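Local coordinates for AgaA (Rhizobium radiobacter, PDB 6HLX), which binds the opine agropinic acid in the periplasm as the substrate-binding protein of an ABC transporter that imports it, at residues A[83-88]-A[136-141]; A[96-101]-A[389-394]; A[124-129]-A[383-388]; A[290-295]-A[431-436]. All coordinates share one frame; numbering follows the deposited sequence.

In the fold
The four contacts run in a row past the site that holds agropinic acid, from one region of the fold to the other. Interactions 1 and 4 lie at its ends, centres about 34 Å apart; interactions 2 and 3, centres about 11 Å apart, fill the middle. Segments 83-88, 96-101, 124-129 and 136-141 follow one another in sequence around the five-stranded antiparallel sheet, whereas 290-295, 383-388, 389-394 and 431-436 belong to the region built on the six-stranded mixed sheet. Interaction 1 is thus local to the first region and interaction 4 to the second, while 2 and 3 join the two, which is consistent with a closed, ligand-bound form. Segments 383-388 and 389-394 are consecutive, and F436 of interaction 4 packs on L389 and Y393.

Interaction 1 of 4, residues A[83-88]-A[136-141]; sequences KASLER and SVIVPA. With EDO (1,2-ethanediol), chain B.
Between S85 and V139 the flat group is the peptide unit linking I138 to V139; no aromatic ring enters this contact. Its N-H is directed at the helix, and V139 N donates to S85 OG over 2.9 Å in a nearly straight bond (167°). The carboxylate of E87 takes no part in the contact with segment 136-141; its OE1 accepts a hydrogen bond from O1 of a 1,2-ethanediol molecule, probably from the crystallisation liquor, at 2.8 Å.

S85 suits its place because a serine in a helix can serve two backbones at once. With OG anti to the carbonyl carbon (chi1 -66°), the hydroxyl lies near its own helix and bonds to D81 O one turn earlier, while also accepting from V139 N. A buried peptide N-H of the irregular segment is satisfied in this way. Methyl groups pack beside this polar link: CG2 of I138 and CG2 of V139 each lie 3.7 Å from S85 OG, and CD1 of I138 is 4.0 Å from S85 CB. Beside it two alanines meet, A84 CB and A141 CB at 3.6 Å, their small methyls allowing the backbones to come close.

P140 occupies the N-cap position of helix 141-146, and A141 N at the start of that helix bonds to D81 OD1. The contact therefore joins helix 79-90 to the loop between helices 127-131 and 141-146. L144 of helix 141-146 packs against A84 and V139, while K83, L86 and E87 lean on strand 105-110, an outermost strand of the five-stranded antiparallel sheet.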
loop_
_atom_site.group_PDB
_atom_site.type_symbol
_atom_site.label_atom_id
_atom_site.label_comp_id
_atom_site.label_asym_id
_atom_site.label_seq_id
_atom_site.Cartn_x
_atom_site.Cartn_y
_atom_site.Cartn_z
ATOM N N LYS A 83 21.693 -3.227 9.030
ATOM C CA LYS A 83 21.511 -2.456 10.261
ATOM C C LYS A 83 21.272 -0.959 9.972
ATOM O O LYS A 83 20.334 -0.373 10.523
ATOM C CB LYS A 83 22.714 -2.652 11.199
ATOM C CG LYS A 83 22.590 -1.918 12.531
ATOM C CD LYS A 83 23.593 -2.434 13.562
ATOM C CE LYS A 83 23.462 -1.670 14.865
ATOM N NZ LYS A 83 24.358 -2.234 15.904
ATOM N N ALA A 84 22.083 -0.351 9.084
ATOM C CA ALA A 84 21.918 1.073 8.731
ATOM C C ALA A 84 20.538 1.334 8.095
ATOM O O ALA A 84 19.893 2.349 8.403
ATOM C CB ALA A 84 23.032 1.510 7.777
ATOM N N SER A 85 20.073 0.399 7.234
ATOM C CA SER A 85 18.787 0.523 6.542
ATOM C C SER A 85 17.646 0.473 7.560
ATOM O O SER A 85 16.744 1.315 7.501
ATOM C CB SER A 85 18.639 -0.558 5.481
ATOM O OG SER A 85 19.613 -0.329 4.465
ATOM N N LEU A 86 17.711 -0.486 8.510
ATOM C CA LEU A 86 16.700 -0.611 9.563
ATOM C C LEU A 86 16.721 0.575 10.505
ATOM O O LEU A 86 15.660 1.075 10.872
ATOM C CB LEU A 86 16.854 -1.936 10.329
ATOM C CG LEU A 86 16.577 -3.212 9.515
ATOM C CD1 LEU A 86 16.873 -4.460 10.343
ATOM C CD2 LEU A 86 15.137 -3.250 8.967
ATOM N N GLU A 87 17.919 1.061 10.874
ATOM C CA GLU A 87 18.031 2.235 11.754
ATOM C C GLU A 87 17.377 3.483 11.164
ATOM O O GLU A 87 16.793 4.279 11.915
ATOM C CB GLU A 87 19.470 2.480 12.157
ATOM C CG GLU A 87 19.857 1.549 13.291
ATOM C CD GLU A 87 21.304 1.626 13.727
ATOM O OE1 GLU A 87 21.610 1.095 14.818
ATOM O OE2 GLU A 87 22.132 2.205 12.987
ATOM N N ARG A 88 17.415 3.628 9.823
ATOM C CA ARG A 88 16.756 4.764 9.149
ATOM C C ARG A 88 15.233 4.668 9.295
ATOM O O ARG A 88 14.553 5.685 9.466
ATOM C CB ARG A 88 17.175 4.836 7.671
ATOM C CG ARG A 88 16.704 6.110 7.014
ATOM C CD ARG A 88 17.503 6.551 5.814
ATOM N NE ARG A 88 16.925 7.806 5.356
ATOM C CZ ARG A 88 16.193 7.951 4.257
ATOM N NH1 ARG A 88 16.029 6.929 3.417
ATOM N NH2 ARG A 88 15.648 9.125 3.968
ATOM N N SER A 136 10.911 -1.520 3.343
ATOM C CA SER A 136 11.877 -2.202 4.237
ATOM C C SER A 136 13.100 -2.762 3.451
ATOM O O SER A 136 13.905 -3.534 3.983
ATOM C CB SER A 136 11.189 -3.331 5.018
ATOM O OG SER A 136 10.163 -2.786 5.837
ATOM N N VAL A 137 13.270 -2.319 2.195
ATOM C CA VAL A 137 14.379 -2.780 1.347
ATOM C C VAL A 137 15.702 -2.295 1.911
ATOM O O VAL A 137 15.726 -1.310 2.655
ATOM C CB VAL A 137 14.182 -2.376 -0.136
ATOM C CG1 VAL A 137 12.951 -3.087 -0.717
ATOM C CG2 VAL A 137 14.055 -0.864 -0.277
ATOM N N ILE A 138 16.794 -2.984 1.547
ATOM C CA ILE A 138 18.134 -2.696 2.071
ATOM C C ILE A 138 18.967 -1.898 1.095
ATOM O O ILE A 138 19.066 -2.264 -0.076
ATOM C CB ILE A 138 18.882 -4.021 2.465
ATOM C CG1 ILE A 138 18.033 -4.962 3.383
ATOM C CG2 ILE A 138 20.272 -3.736 3.093
ATOM C CD1 ILE A 138 17.484 -4.264 4.671
ATOM N N VAL A 139 19.614 -0.848 1.596
ATOM C CA VAL A 139 20.519 -0.019 0.795
ATOM C C VAL A 139 21.903 -0.020 1.478
ATOM O O VAL A 139 22.007 -0.446 2.638
ATOM C CB VAL A 139 19.964 1.414 0.527
ATOM C CG1 VAL A 139 18.648 1.347 -0.242
ATOM C CG2 VAL A 139 19.809 2.200 1.818
ATOM N N PRO A 140 22.981 0.427 0.793
ATOM C CA PRO A 140 24.303 0.376 1.423
ATOM C C PRO A 140 24.472 1.418 2.523
ATOM O O PRO A 140 24.082 2.576 2.349
ATOM C CB PRO A 140 25.275 0.625 0.249
ATOM C CG PRO A 140 24.449 0.484 -1.001
ATOM C CD PRO A 140 23.070 0.914 -0.601
ATOM N N ALA A 141 25.108 1.007 3.642
ATOM C CA ALA A 141 25.417 1.909 4.753
ATOM C C ALA A 141 26.305 3.089 4.284
ATOM O O ALA A 141 26.054 4.237 4.666
ATOM C CB ALA A 141 26.119 1.143 5.867
HETATM C C1 EDO B . 18.761 -0.022 17.283
HETATM O O1 EDO B . 20.061 -0.282 16.766
HETATM C C2 EDO B . 18.311 1.404 16.866
HETATM O O2 EDO B . 16.993 1.652 17.339
#

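Interaction 2 of 4, residues A[96-101]-A[389-394]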
loop_
_atom_site.group_PDB
_atom_site.type_symbol
_atom_site.label_atom_id
_atom_site.label_comp_id
_atom_site.label_asym_id
_atom_site.label_seq_id
_atom_site.Cartn_x
_atom_site.Cartn_y
_atom_site.Cartn_z
ATOM N N ALA A 96 10.251 7.659 7.730
ATOM C CA ALA A 96 9.805 6.319 7.334
ATOM C C ALA A 96 8.317 6.162 7.570
ATOM O O ALA A 96 7.832 6.386 8.694
ATOM C CB ALA A 96 10.567 5.253 8.104
ATOM N N SER A 97 7.586 5.757 6.517
ATOM C CA SER A 97 6.131 5.596 6.613
ATOM C C SER A 97 5.683 4.467 7.549
ATOM O O SER A 97 4.553 4.538 8.061
ATOM C CB SER A 97 5.529 5.377 5.226
ATOM O OG SER A 97 5.881 6.454 4.366
ATOM N N PHE A 98 6.523 3.403 7.709
ATOM C CA PHE A 98 6.151 2.240 8.511
ATOM C C PHE A 98 6.957 2.124 9.779
ATOM O O PHE A 98 7.092 1.027 10.334
ATOM C CB PHE A 98 6.199 0.956 7.670
ATOM C CG PHE A 98 5.164 0.982 6.566
ATOM C CD1 PHE A 98 3.830 0.661 6.834
ATOM C CD2 PHE A 98 5.512 1.368 5.272
ATOM C CE1 PHE A 98 2.863 0.710 5.823
ATOM C CE2 PHE A 98 4.544 1.428 4.259
ATOM C CZ PHE A 98 3.221 1.117 4.548
ATOM N N ARG A 99 7.452 3.262 10.270
ATOM C CA ARG A 99 8.221 3.266 11.525
ATOM C C ARG A 99 7.401 2.621 12.683
ATOM O O ARG A 99 7.953 1.859 13.472
ATOM C CB ARG A 99 8.602 4.716 11.909
ATOM C CG ARG A 99 9.183 4.829 13.326
ATOM C CD ARG A 99 9.861 6.152 13.575
ATOM N NE ARG A 99 8.972 7.304 13.379
ATOM C CZ ARG A 99 8.241 7.874 14.342
ATOM N NH1 ARG A 99 8.249 7.381 15.574
ATOM N NH2 ARG A 99 7.504 8.947 14.078
ATOM N N ASN A 100 6.104 2.927 12.782
ATOM C CA ASN A 100 5.302 2.388 13.898
ATOM C C ASN A 100 5.330 0.854 13.938
ATOM O O ASN A 100 5.434 0.253 15.019
ATOM C CB ASN A 100 3.846 2.853 13.789
ATOM C CG ASN A 100 3.249 3.309 15.100
ATOM O OD1 ASN A 100 3.916 3.947 15.920
ATOM N ND2 ASN A 100 1.961 3.014 15.318
ATOM N N GLU A 101 5.228 0.239 12.750
ATOM C CA GLU A 101 5.127 -1.221 12.607
ATOM C C GLU A 101 6.448 -1.930 12.833
ATOM O O GLU A 101 6.456 -3.079 13.281
ATOM C CB GLU A 101 4.489 -1.579 11.258
ATOM C CG GLU A 101 3.052 -1.064 11.125
ATOM C CD GLU A 101 2.877 0.431 10.905
ATOM O OE1 GLU A 101 1.795 0.974 11.221
ATOM O OE2 GLU A 101 3.846 1.070 10.445
ATOM N N LEU A 389 -3.989 -5.025 10.309
ATOM C CA LEU A 389 -4.896 -4.153 11.060
ATOM C C LEU A 389 -4.178 -3.128 11.935
ATOM O O LEU A 389 -4.719 -2.034 12.143
ATOM C CB LEU A 389 -5.860 -5.008 11.903
ATOM C CG LEU A 389 -6.847 -5.857 11.075
ATOM C CD1 LEU A 389 -7.461 -7.004 11.931
ATOM C CD2 LEU A 389 -7.945 -4.954 10.447
ATOM N N SER A 390 -2.990 -3.479 12.503
ATOM C CA SER A 390 -2.298 -2.527 13.399
ATOM C C SER A 390 -1.939 -1.242 12.665
ATOM O O SER A 390 -2.036 -0.156 13.229
ATOM C CB SER A 390 -1.024 -3.129 13.971
ATOM O OG SER A 390 -1.330 -3.955 15.078
ATOM N N ASN A 391 -1.537 -1.377 11.396
ATOM C CA ASN A 391 -1.159 -0.240 10.575
ATOM C C ASN A 391 -2.330 0.761 10.426
ATOM O O ASN A 391 -2.104 1.970 10.388
ATOM C CB ASN A 391 -0.651 -0.733 9.228
ATOM C CG ASN A 391 -0.242 0.361 8.277
ATOM O OD1 ASN A 391 0.499 1.320 8.625
ATOM N ND2 ASN A 391 -0.732 0.248 7.064
ATOM N N TYR A 392 -3.580 0.242 10.418
ATOM C CA TYR A 392 -4.804 1.041 10.320
ATOM C C TYR A 392 -5.336 1.541 11.664
ATOM O O TYR A 392 -5.873 2.644 11.729
ATOM C CB TYR A 392 -5.911 0.189 9.634
ATOM C CG TYR A 392 -5.724 0.128 8.138
ATOM C CD1 TYR A 392 -4.745 -0.691 7.565
ATOM C CD2 TYR A 392 -6.510 0.898 7.292
ATOM C CE1 TYR A 392 -4.515 -0.684 6.190
ATOM C CE2 TYR A 392 -6.300 0.897 5.910
ATOM C CZ TYR A 392 -5.307 0.097 5.367
ATOM O OH TYR A 392 -5.068 0.163 4.017
ATOM N N TYR A 393 -5.266 0.700 12.718
ATOM C CA TYR A 393 -5.959 0.950 13.994
ATOM C C TYR A 393 -5.135 1.287 15.220
ATOM O O TYR A 393 -5.690 1.851 16.168
ATOM C CB TYR A 393 -6.811 -0.291 14.339
ATOM C CG TYR A 393 -8.032 -0.430 13.452
ATOM C CD1 TYR A 393 -7.950 -1.068 12.216
ATOM C CD2 TYR A 393 -9.270 0.077 13.849
ATOM C CE1 TYR A 393 -9.060 -1.170 11.378
ATOM C CE2 TYR A 393 -10.394 -0.042 13.031
ATOM C CZ TYR A 393 -10.278 -0.651 11.787
ATOM O OH TYR A 393 -11.376 -0.768 10.967
ATOM N N TYR A 394 -3.867 0.854 15.276
ATOM C CA TYR A 394 -3.071 1.036 16.493
ATOM C C TYR A 394 -2.788 2.515 16.783
ATOM O O TYR A 394 -2.734 3.326 15.865
ATOM C CB TYR A 394 -1.731 0.299 16.341
ATOM C CG TYR A 394 -1.086 -0.041 17.668
ATOM C CD1 TYR A 394 -1.533 -1.120 18.424
ATOM C CD2 TYR A 394 -0.063 0.743 18.190
ATOM C CE1 TYR A 394 -0.961 -1.427 19.656
ATOM C CE2 TYR A 394 0.514 0.447 19.428
ATOM C CZ TYR A 394 0.087 -0.666 20.138
ATOM O OH TYR A 394 0.653 -0.989 21.351
HETATM O O HOH W 1 1.659 3.669 7.274
HETATM O O HOH W 2 0.768 0.872 13.687
#
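The backbones of E101 and N391 come nearest here, their CA atoms 6.7 Å apart. A type I turn from A96 to R99 leads into helix 99-102, with F98 at the N-cap position, and this entry faces the last turn of helix 388-393, which Y394 leaves.

No hydrogen bond crosses directly; two waters join the segments. One donates to S97 O and to N391 OD1; a second accepts from N100 ND2 and donates to E101 OE1, at 2.7 Å, and to S390 O. Asparagine suits position 391 because its short side chain accepts this water through OD1 while ND2 is bonded elsewhere. Chi2 of E101 (74°) bends its chain, so that OE1 lies 2.9 Å from N391 OD1 with the carboxylate and amide planes almost perpendicular (86°). These two acceptors are not bonded to each other; each takes a water proton, and their closeness may raise the proton affinity of the buried glutamate. F98 supplies a flat apolar neighbour for the amide: ND2 of N391 lies at the ring edge, in plane, 3.8 Å from F98 CE1. N100 brings ND2 to the edge of the Y394 ring, while its OD1 is held by K398 N; the Y394 hydroxyl bonds to D418.

Agropinic acid lies about 6 Å from the F98 side chain. Y130 of helix 127-131 touches both E101 and N391, and helices 411-422 and 426-443 pack against helix 388-393.

Interaction 3 of 4, residues A[124-129]-A[383-388]; sequences SVAMID and ITDADW
A126 meets I383 and D387 where two type I beta turns face each other, each leading into a helix and each capped by the side chain of its first residue: an ST turn at S124, whose OG accepts from A126 N, and an Asx turn at D385. The start of helix 127-131 is thereby set against the loop between strand 374-379 and helix 388-393.

I383 has CG1 wedged between its backbone N and carbonyl carbon (chi1 59°). That sends CD1 to the A126 methyl, at 3.8 Å, and leaves CG2 against D129, 3.7 Å from its CB. One branched side chain thus fits two residues. A small residue suits position 126, since its CB also lies 3.6 Å from CB of D387.

D129 faces T384 across a water that donates to D129 OD1 and hydrogen-bonds T384 OG1. Y39 OH binds the same carboxylate oxygen and also T384 N, adding a second link. OD2 of D129 lies 3.9 Å from CB of D385. The D385 carboxylate forms a salt bridge with R429, and that of D387 one with R421 besides a hydrogen bond with S390, which would ease the gathering of acids. With D385 CG anti to its backbone N (chi1 177°), OD2 reaches D387 N, accepting at 2.8 Å from a donor that stands above the carboxylate plane.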
loop_
_atom_site.group_PDB
_atom_site.type_symbol
_atom_site.label_atom_id
_atom_site.label_comp_id
_atom_site.label_asym_id
_atom_site.label_seq_id
_atom_site.Cartn_x
_atom_site.Cartn_y
_atom_site.Cartn_z
ATOM N N SER A 124 6.213 -10.336 17.867
ATOM C CA SER A 124 5.463 -10.055 16.648
ATOM C C SER A 124 5.593 -11.194 15.655
ATOM O O SER A 124 6.648 -11.360 15.009
ATOM C CB SER A 124 5.876 -8.743 15.999
ATOM O OG SER A 124 5.078 -8.567 14.838
ATOM N N VAL A 125 4.485 -11.919 15.460
ATOM C CA VAL A 125 4.424 -12.982 14.444
ATOM C C VAL A 125 4.319 -12.339 13.017
ATOM O O VAL A 125 4.312 -13.070 12.026
ATOM C CB VAL A 125 3.226 -13.939 14.704
ATOM C CG1 VAL A 125 3.391 -14.668 16.042
ATOM C CG2 VAL A 125 1.890 -13.183 14.639
ATOM N N ALA A 126 4.189 -10.993 12.930
ATOM C CA ALA A 126 4.062 -10.278 11.645
ATOM C C ALA A 126 5.358 -9.569 11.218
ATOM O O ALA A 126 5.384 -8.943 10.160
ATOM C CB ALA A 126 2.936 -9.266 11.734
ATOM N N MET A 127 6.408 -9.613 12.057
ATOM C CA MET A 127 7.665 -8.925 11.762
ATOM C C MET A 127 8.251 -9.351 10.420
ATOM O O MET A 127 8.723 -8.489 9.670
ATOM C CB MET A 127 8.680 -9.120 12.902
ATOM C CG MET A 127 9.986 -8.321 12.731
ATOM S SD MET A 127 9.719 -6.545 12.433
ATOM C CE MET A 127 8.949 -6.043 13.955
ATOM N N ILE A 128 8.255 -10.672 10.112
ATOM C CA ILE A 128 8.808 -11.109 8.812
ATOM C C ILE A 128 8.023 -10.458 7.650
ATOM O O ILE A 128 8.618 -9.958 6.681
ATOM C CB ILE A 128 8.843 -12.664 8.702
ATOM C CG1 ILE A 128 9.858 -13.273 9.701
ATOM C CG2 ILE A 128 9.155 -13.130 7.279
ATOM C CD1 ILE A 128 11.353 -12.967 9.408
ATOM N N ASP A 129 6.686 -10.380 7.807
ATOM C CA ASP A 129 5.848 -9.739 6.769
ATOM C C ASP A 129 6.180 -8.247 6.622
ATOM O O ASP A 129 6.297 -7.754 5.488
ATOM C CB ASP A 129 4.361 -9.927 7.080
ATOM C CG ASP A 129 3.934 -11.382 6.989
ATOM O OD1 ASP A 129 3.572 -11.821 5.893
ATOM O OD2 ASP A 129 3.963 -12.074 8.020
ATOM N N ILE A 383 0.383 -6.054 4.566
ATOM C CA ILE A 383 0.949 -7.389 4.734
ATOM C C ILE A 383 -0.210 -8.392 4.670
ATOM O O ILE A 383 -1.366 -8.001 4.850
ATOM C CB ILE A 383 1.739 -7.545 6.069
ATOM C CG1 ILE A 383 0.849 -7.278 7.302
ATOM C CG2 ILE A 383 3.022 -6.659 6.047
ATOM C CD1 ILE A 383 1.452 -7.805 8.612
ATOM N N THR A 384 0.099 -9.668 4.431
ATOM C CA THR A 384 -0.951 -10.673 4.339
ATOM C C THR A 384 -1.135 -11.458 5.656
ATOM O O THR A 384 -1.620 -12.578 5.628
ATOM C CB THR A 384 -0.731 -11.596 3.147
ATOM O OG1 THR A 384 0.522 -12.241 3.340
ATOM C CG2 THR A 384 -0.738 -10.846 1.827
ATOM N N ASP A 385 -0.720 -10.890 6.782
ATOM C CA ASP A 385 -0.988 -11.466 8.097
ATOM C C ASP A 385 -2.113 -10.590 8.664
ATOM O O ASP A 385 -2.198 -9.392 8.325
ATOM C CB ASP A 385 0.250 -11.391 9.021
ATOM C CG ASP A 385 -0.062 -11.921 10.417
ATOM O OD1 ASP A 385 -0.134 -13.155 10.582
ATOM O OD2 ASP A 385 -0.321 -11.100 11.317
ATOM N N ALA A 386 -2.908 -11.141 9.610
ATOM C CA ALA A 386 -4.008 -10.399 10.253
ATOM C C ALA A 386 -3.524 -9.086 10.883
ATOM O O ALA A 386 -4.329 -8.152 11.055
ATOM C CB ALA A 386 -4.647 -11.251 11.325
ATOM N N ASP A 387 -2.225 -9.012 11.261
ATOM C CA ASP A 387 -1.681 -7.793 11.875
ATOM C C ASP A 387 -1.613 -6.597 10.910
ATOM O O ASP A 387 -1.214 -5.503 11.326
ATOM C CB ASP A 387 -0.329 -8.027 12.570
ATOM C CG ASP A 387 0.076 -6.861 13.461
ATOM O OD1 ASP A 387 -0.746 -6.451 14.315
ATOM O OD2 ASP A 387 1.179 -6.313 13.250
ATOM N N TRP A 388 -2.058 -6.768 9.643
ATOM C CA TRP A 388 -2.176 -5.605 8.742
ATOM C C TRP A 388 -3.071 -4.557 9.440
ATOM O O TRP A 388 -2.924 -3.357 9.227
ATOM C CB TRP A 388 -2.806 -5.999 7.389
ATOM C CG TRP A 388 -4.272 -6.372 7.417
ATOM C CD1 TRP A 388 -4.795 -7.631 7.519
ATOM C CD2 TRP A 388 -5.393 -5.487 7.195
ATOM N NE1 TRP A 388 -6.173 -7.585 7.421
ATOM C CE2 TRP A 388 -6.563 -6.282 7.194
ATOM C CE3 TRP A 388 -5.519 -4.092 6.990
ATOM C CZ2 TRP A 388 -7.847 -5.736 6.963
ATOM C CZ3 TRP A 388 -6.790 -3.549 6.784
ATOM C CH2 TRP A 388 -7.937 -4.363 6.802
HETATM O O HOH W 3 1.960 -13.729 5.097
#

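Interaction 4 of 4, residues A[290-295]-A[431-436]; sequences GYMGYS and KIYDAF
M292 leans on Y433, its CB 3.8 Å from Y433 CD2 and its methyl CE 3.9 Å from Y433 CE2. The final bend of the methionine chain (chi3 -69°) folds CE back to the tyrosine, so that CB and CE both meet the CD2-CE2 part of the ring. The sulfur makes an oblique Met-aromatic contact: M292 SD is 5.5 Å from the centroid of the Y433 ring and 68° off its normal. A long, flexible side chain such as methionine can follow the ring in this way.

Next to this apolar patch, G293 packs on the helix itself, its N 3.9 Å from Y433 CB and its CA 3.7 Å from D434 OD1. No direct hydrogen bond crosses; two waters do the work instead. One donates to G293 O and D434 OD1, while the other accepts from G293 N and donates to Y294 O and D434 OD1, so a single carboxylate oxygen takes two water protons.

Residues Y291 to Y294 form a type II beta turn, closed by Y294 N donating to Y291 O at 3.1 Å. G293 occupies its third position, where the positive phi of 104° would press a side chain against the preceding carbonyl oxygen, and glycine meets that demand.

Further out, Y433 OH is hydrogen-bonded to R429 one turn earlier on helix 426-443. A386 touches both M292 and Y433, and L389 of helix 388-393 lies against Y433 and F436. M292 also packs on K426, R429 and V430, while its backbone N bonds to a MES molecule, probably from the crystallisation liquor.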
loop_
_atom_site.group_PDB
_atom_site.type_symbol
_atom_site.label_atom_id
_atom_site.label_comp_id
_atom_site.label_asym_id
_atom_site.label_seq_id
_atom_site.Cartn_x
_atom_site.Cartn_y
_atom_site.Cartn_z
ATOM N N GLY A 290 -10.852 -15.426 4.496
ATOM C CA GLY A 290 -9.586 -16.113 4.743
ATOM C C GLY A 290 -8.714 -15.433 5.781
ATOM O O GLY A 290 -7.745 -16.030 6.236
ATOM N N TYR A 291 -9.017 -14.167 6.145
ATOM C CA TYR A 291 -8.242 -13.469 7.175
ATOM C C TYR A 291 -8.964 -13.577 8.516
ATOM O O TYR A 291 -10.194 -13.547 8.562
ATOM C CB TYR A 291 -8.113 -11.973 6.852
ATOM C CG TYR A 291 -7.035 -11.650 5.847
ATOM C CD1 TYR A 291 -7.220 -11.907 4.493
ATOM C CD2 TYR A 291 -5.862 -11.008 6.239
ATOM C CE1 TYR A 291 -6.239 -11.585 3.553
ATOM C CE2 TYR A 291 -4.855 -10.717 5.314
ATOM C CZ TYR A 291 -5.063 -10.967 3.971
ATOM O OH TYR A 291 -4.074 -10.657 3.061
ATOM N N MET A 292 -8.202 -13.637 9.611
ATOM C CA MET A 292 -8.769 -13.654 10.955
ATOM C C MET A 292 -9.515 -12.354 11.212
ATOM O O MET A 292 -9.063 -11.278 10.777
ATOM C CB MET A 292 -7.684 -13.919 11.999
ATOM C CG MET A 292 -7.156 -15.364 11.872
ATOM S SD MET A 292 -5.966 -15.806 13.144
ATOM C CE MET A 292 -4.552 -14.768 12.647
ATOM N N GLY A 293 -10.698 -12.489 11.816
ATOM C CA GLY A 293 -11.605 -11.376 12.054
ATOM C C GLY A 293 -12.762 -11.389 11.069
ATOM O O GLY A 293 -13.772 -10.718 11.299
ATOM N N TYR A 294 -12.627 -12.144 9.944
ATOM C CA TYR A 294 -13.689 -12.242 8.945
ATOM C C TYR A 294 -14.904 -12.907 9.596
ATOM O O TYR A 294 -14.744 -13.878 10.348
ATOM C CB TYR A 294 -13.245 -13.111 7.747
ATOM C CG TYR A 294 -14.337 -13.278 6.714
ATOM C CD1 TYR A 294 -14.526 -12.330 5.712
ATOM C CD2 TYR A 294 -15.199 -14.373 6.752
ATOM C CE1 TYR A 294 -15.543 -12.472 4.765
ATOM C CE2 TYR A 294 -16.234 -14.508 5.827
ATOM C CZ TYR A 294 -16.386 -13.568 4.822
ATOM O OH TYR A 294 -17.379 -13.720 3.890
ATOM N N SER A 295 -16.110 -12.420 9.259
ATOM C CA SER A 295 -17.350 -12.996 9.809
ATOM C C SER A 295 -18.516 -12.691 8.890
ATOM O O SER A 295 -18.739 -11.529 8.541
ATOM C CB SER A 295 -17.620 -12.442 11.209
ATOM O OG SER A 295 -18.988 -12.544 11.572
ATOM N N LYS A 431 -9.883 -15.698 18.089
ATOM C CA LYS A 431 -10.757 -15.178 19.151
ATOM C C LYS A 431 -10.416 -13.704 19.426
ATOM O O LYS A 431 -11.301 -12.898 19.724
ATOM C CB LYS A 431 -10.541 -15.959 20.460
ATOM C CG LYS A 431 -10.864 -17.451 20.391
ATOM C CD LYS A 431 -10.650 -18.068 21.778
ATOM C CE LYS A 431 -10.778 -19.568 21.805
ATOM N NZ LYS A 431 -10.539 -20.098 23.174
ATOM N N ILE A 432 -9.115 -13.377 19.371
ATOM C CA ILE A 432 -8.611 -12.027 19.612
ATOM C C ILE A 432 -9.094 -11.089 18.499
ATOM O O ILE A 432 -9.625 -10.020 18.792
ATOM C CB ILE A 432 -7.065 -12.044 19.740
ATOM C CG1 ILE A 432 -6.618 -12.886 20.960
ATOM C CG2 ILE A 432 -6.524 -10.612 19.830
ATOM C CD1 ILE A 432 -5.179 -13.388 20.841
ATOM N N TYR A 433 -8.886 -11.468 17.233
ATOM C CA TYR A 433 -9.310 -10.604 16.120
ATOM C C TYR A 433 -10.843 -10.469 16.055
ATOM O O TYR A 433 -11.339 -9.401 15.684
ATOM C CB TYR A 433 -8.686 -11.044 14.790
ATOM C CG TYR A 433 -7.189 -10.815 14.803
ATOM C CD1 TYR A 433 -6.659 -9.522 14.758
ATOM C CD2 TYR A 433 -6.303 -11.879 14.953
ATOM C CE1 TYR A 433 -5.284 -9.299 14.812
ATOM C CE2 TYR A 433 -4.924 -11.671 15.002
ATOM C CZ TYR A 433 -4.421 -10.378 14.948
ATOM O OH TYR A 433 -3.075 -10.157 15.065
ATOM N N ASP A 434 -11.587 -11.524 16.455
ATOM C CA ASP A 434 -13.051 -11.444 16.493
ATOM C C ASP A 434 -13.502 -10.390 17.520
ATOM O O ASP A 434 -14.429 -9.620 17.246
ATOM C CB ASP A 434 -13.672 -12.806 16.826
ATOM C CG ASP A 434 -13.612 -13.834 15.709
ATOM O OD1 ASP A 434 -13.476 -13.429 14.521
ATOM O OD2 ASP A 434 -13.695 -15.043 16.015
ATOM N N ALA A 435 -12.843 -10.346 18.705
ATOM C CA ALA A 435 -13.158 -9.337 19.722
ATOM C C ALA A 435 -12.729 -7.941 19.229
ATOM O O ALA A 435 -13.436 -6.954 19.457
ATOM C CB ALA A 435 -12.477 -9.673 21.047
ATOM N N PHE A 436 -11.594 -7.870 18.505
ATOM C CA PHE A 436 -11.100 -6.602 17.942
ATOM C C PHE A 436 -12.162 -6.039 16.975
ATOM O O PHE A 436 -12.468 -4.847 17.026
ATOM C CB PHE A 436 -9.758 -6.809 17.193
ATOM C CG PHE A 436 -9.524 -5.726 16.155
ATOM C CD1 PHE A 436 -9.030 -4.478 16.525
ATOM C CD2 PHE A 436 -9.886 -5.923 14.829
ATOM C CE1 PHE A 436 -8.897 -3.451 15.579
ATOM C CE2 PHE A 436 -9.774 -4.888 13.890
ATOM C CZ PHE A 436 -9.261 -3.666 14.271
HETATM O O HOH W 4 -15.179 -11.241 13.619
HETATM O O HOH W 5 -12.644 -14.649 12.129
#